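Local coordinates for sensor protein (Vibrio parahaemolyticus, PDB 3I9Y) that is a membrane sensor histidine kinase responsive to trimethylamine N-oxide, represented here by its all-helical sensor domain, and probably passes on the signal by ATP-dependent histidine phosphorylation, at residues K95-R100 and Q230-I235. Numbering follows the deposited sequence.
Sequences KEIDTR and QVVFTI
Val231 O, in the segment 230-235, is gripped by three donors: the backbone N atoms of Thr234 and Ile235 and the hydroxyl of Thr234, whose OG1 lies 3.0 Å from Val231 O, in the carbonyl plane and on a lone pair. This holds Val231 and Ile235 one turn apart, both with CB directed at helix 63-114. There Arg100 lies across Ile235 at about a right angle. Ile235 CD1 sits under one face of the guanidinium, toward its rim, 3.3 Å from Arg100 NE. A bend at chi2 (132°) folds the arginine back along its own helix, where Arg100 NE makes a nearly straight salt bridge to Glu96 OE1 (3.2 Å, 174°). NE reaches OE1 on the anti side and well out of the carboxylate plane, while OE1 stays close to the guanidinium plane; this bond helps fix the rotation of the group over the isoleucine. Deeper in, the Ile97 and Ile235 side chains run alongside each other, pointing opposite ways, with Ile97 CG1 3.5 Å from Ile235 CG2. Val232 CG2 lies between Ile97 and Arg100, 4.2 Å from Ile97 CG2 and 3.9 Å from Arg100 CB. Leu236 and Gln239 also touch Ile97, and Met104 and Leu93 extend the seam along helix 63-114. On the far side of the turn, Phe233 meets the ring of Phe196 on helix 186-208. An apolar seam roofed by an intrahelical salt bridge thus joins two long helices near the middle of the TorS sensor domain, a fold of two stacked four-helix bundles.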
ATOM      1  N   LYS A  95       6.038   4.681  -3.936  1.00 27.44           N
ATOM      2  CA  LYS A  95       6.846   5.638  -4.651  1.00 28.90           C
ATOM      3  C   LYS A  95       7.028   6.952  -3.984  1.00 26.47           C
ATOM      4  O   LYS A  95       8.149   7.459  -3.953  1.00 28.24           O
ATOM      5  CB  LYS A  95       6.154   5.952  -5.982  1.00 33.00           C
ATOM      6  CG  LYS A  95       6.876   6.852  -6.830  1.00 37.62           C
ATOM      7  CD  LYS A  95       8.042   5.872  -7.041  1.00 42.73           C
ATOM      8  CE  LYS A  95       9.437   6.351  -6.163  1.00 46.59           C
ATOM      9  NZ  LYS A  95      10.872   5.642  -6.500  1.00 46.09           N
ATOM     10  N   GLU A  96       5.965   7.550  -3.476  1.00 24.36           N
ATOM     11  CA  GLU A  96       6.041   8.787  -2.830  1.00 23.18           C
ATOM     12  C   GLU A  96       7.054   8.524  -1.614  1.00 24.91           C
ATOM     13  O   GLU A  96       7.899   9.419  -1.288  1.00 25.52           O
ATOM     14  CB  GLU A  96       4.730   9.353  -2.273  1.00 23.44           C
ATOM     15  CG  GLU A  96       3.569  10.008  -3.381  1.00 30.48           C
ATOM     16  CD  GLU A  96       3.851  11.531  -3.800  1.00 34.63           C
ATOM     17  OE1 GLU A  96       4.976  12.024  -3.288  1.00 36.94           O
ATOM     18  OE2 GLU A  96       2.996  12.272  -4.531  1.00 33.28           O
ATOM     19  N   ILE A  97       6.822   7.440  -0.831  1.00 22.23           N
ATOM     20  CA  ILE A  97       7.669   7.155   0.282  1.00 21.16           C
ATOM     21  C   ILE A  97       9.164   6.902  -0.120  1.00 21.09           C
ATOM     22  O   ILE A  97      10.008   7.449   0.521  1.00 21.42           O
ATOM     23  CB  ILE A  97       7.100   5.931   1.062  1.00 19.58           C
ATOM     24  CG1 ILE A  97       5.779   6.360   1.749  1.00 18.04           C
ATOM     25  CG2 ILE A  97       8.103   5.531   2.119  1.00 18.74           C
ATOM     26  CD1 ILE A  97       4.788   5.109   1.912  1.00 18.71           C
ATOM     27  N   ASP A  98       9.495   6.062  -1.120  1.00 20.29           N
ATOM     28  CA  ASP A  98      10.860   5.856  -1.428  1.00 21.88           C
ATOM     29  C   ASP A  98      11.567   7.123  -1.946  1.00 21.45           C
ATOM     30  O   ASP A  98      12.687   7.322  -1.584  1.00 17.52           O
ATOM     31  CB  ASP A  98      11.093   4.726  -2.449  1.00 23.68           C
ATOM     32  CG  ASP A  98      10.640   3.317  -1.816  1.00 31.11           C
ATOM     33  OD1 ASP A  98      10.321   3.253  -0.571  1.00 30.99           O
ATOM     34  OD2 ASP A  98      10.636   2.295  -2.505  1.00 31.96           O
ATOM     35  N   THR A  99      10.881   7.930  -2.716  1.00 19.01           N
ATOM     36  CA  THR A  99      11.506   9.149  -3.174  1.00 21.35           C
ATOM     37  C   THR A  99      11.836  10.026  -1.942  1.00 20.40           C
ATOM     38  O   THR A  99      12.893  10.584  -1.819  1.00 19.40           O
ATOM     39  CB  THR A  99      10.496   9.940  -4.104  1.00 20.60           C
ATOM     40  OG1 THR A  99      10.332   8.968  -5.203  1.00 27.33           O
ATOM     41  CG2 THR A  99      11.254  11.156  -4.854  1.00 22.37           C
ATOM     42  N   ARG A 100      10.920  10.137  -1.041  1.00 18.57           N
ATOM     43  CA  ARG A 100      11.180  10.992   0.095  1.00 19.28           C
ATOM     44  C   ARG A 100      12.336  10.451   1.044  1.00 16.71           C
ATOM     45  O   ARG A 100      13.114  11.258   1.594  1.00 15.67           O
ATOM     46  CB  ARG A 100       9.842  11.136   0.879  1.00 22.28           C
ATOM     47  CG  ARG A 100       8.940  12.298   0.370  1.00 26.15           C
ATOM     48  CD  ARG A 100       7.438  11.800   0.162  1.00 33.66           C
ATOM     49  NE  ARG A 100       6.417  12.714  -0.503  1.00 28.58           N
ATOM     50  CZ  ARG A 100       6.209  13.862   0.063  1.00 29.73           C
ATOM     51  NH1 ARG A 100       6.883  14.167   1.130  1.00 27.93           N
ATOM     52  NH2 ARG A 100       5.302  14.677  -0.334  1.00 31.09           N
ATOM     53  N   GLN A 230       9.315  15.485   7.036  1.00 19.05           N
ATOM     54  CA  GLN A 230       8.693  14.701   8.047  1.00 17.70           C
ATOM     55  C   GLN A 230       7.273  14.325   7.573  1.00 16.52           C
ATOM     56  O   GLN A 230       6.745  13.381   8.140  1.00 15.43           O
ATOM     57  CB  GLN A 230       8.532  15.432   9.524  1.00 19.78           C
ATOM     58  CG  GLN A 230       9.843  15.605  10.118  1.00 23.91           C
ATOM     59  CD  GLN A 230       9.662  16.557  11.394  1.00 28.32           C
ATOM     60  OE1 GLN A 230       9.522  17.850  11.288  1.00 26.69           O
ATOM     61  NE2 GLN A 230       9.555  15.896  12.529  1.00 25.77           N
ATOM     62  N   VAL A 231       6.724  14.966   6.551  1.00 16.62           N
ATOM     63  CA  VAL A 231       5.373  14.564   5.942  1.00 19.69           C
ATOM     64  C   VAL A 231       5.524  13.095   5.510  1.00 18.07           C
ATOM     65  O   VAL A 231       4.503  12.423   5.370  1.00 20.02           O
ATOM     66  CB  VAL A 231       4.923  15.278   4.588  1.00 22.92           C
ATOM     67  CG1 VAL A 231       5.197  16.748   4.650  1.00 25.27           C
ATOM     68  CG2 VAL A 231       5.888  14.974   3.531  1.00 24.03           C
ATOM     69  N   VAL A 232       6.746  12.527   5.333  1.00 17.58           N
ATOM     70  CA  VAL A 232       6.816  11.043   4.916  1.00 16.27           C
ATOM     71  C   VAL A 232       6.130  10.126   5.986  1.00 18.12           C
ATOM     72  O   VAL A 232       5.580   9.075   5.694  1.00 16.86           O
ATOM     73  CB  VAL A 232       8.237  10.659   4.698  1.00 16.48           C
ATOM     74  CG1 VAL A 232       8.939  10.436   6.066  1.00 16.79           C
ATOM     75  CG2 VAL A 232       8.305   9.339   3.949  1.00 17.66           C
ATOM     76  N   PHE A 233       6.116  10.489   7.292  1.00 18.49           N
ATOM     77  CA  PHE A 233       5.503   9.641   8.254  1.00 17.86           C
ATOM     78  C   PHE A 233       3.916   9.721   8.034  1.00 19.41           C
ATOM     79  O   PHE A 233       3.229   8.728   8.328  1.00 17.25           O
ATOM     80  CB  PHE A 233       5.819  10.162   9.716  1.00 20.11           C
ATOM     81  CG  PHE A 233       7.248   9.844  10.127  1.00 19.09           C
ATOM     82  CD1 PHE A 233       7.604   8.547  10.517  1.00 17.96           C
ATOM     83  CD2 PHE A 233       8.194  10.878  10.029  1.00 18.42           C
ATOM     84  CE1 PHE A 233       8.896   8.310  10.810  1.00 20.30           C
ATOM     85  CE2 PHE A 233       9.526  10.653  10.316  1.00 21.36           C
ATOM     86  CZ  PHE A 233       9.910   9.387  10.710  1.00 18.24           C
ATOM     87  N   THR A 234       3.342  10.813   7.516  1.00 19.04           N
ATOM     88  CA  THR A 234       1.903  10.681   7.405  1.00 20.21           C
ATOM     89  C   THR A 234       1.689   9.881   6.144  1.00 18.81           C
ATOM     90  O   THR A 234       0.675   9.260   6.079  1.00 21.10           O
ATOM     91  CB  THR A 234       1.147  11.977   7.258  1.00 23.21           C
ATOM     92  OG1 THR A 234       1.573  12.517   6.030  1.00 27.64           O
ATOM     93  CG2 THR A 234       1.662  13.054   8.258  1.00 22.72           C
ATOM     94  N   ILE A 235       2.639   9.733   5.192  1.00 18.22           N
ATOM     95  CA  ILE A 235       2.376   8.873   3.966  1.00 16.28           C
ATOM     96  C   ILE A 235       2.526   7.392   4.401  1.00 17.50           C
ATOM     97  O   ILE A 235       1.764   6.480   3.968  1.00 17.27           O
ATOM     98  CB  ILE A 235       3.327   9.212   2.822  1.00 15.56           C
ATOM     99  CG1 ILE A 235       3.143  10.755   2.493  1.00 15.57           C
ATOM    100  CG2 ILE A 235       2.870   8.366   1.611  1.00 16.46           C
ATOM    101  CD1 ILE A 235       4.235  11.254   1.442  1.00 24.06           C
TER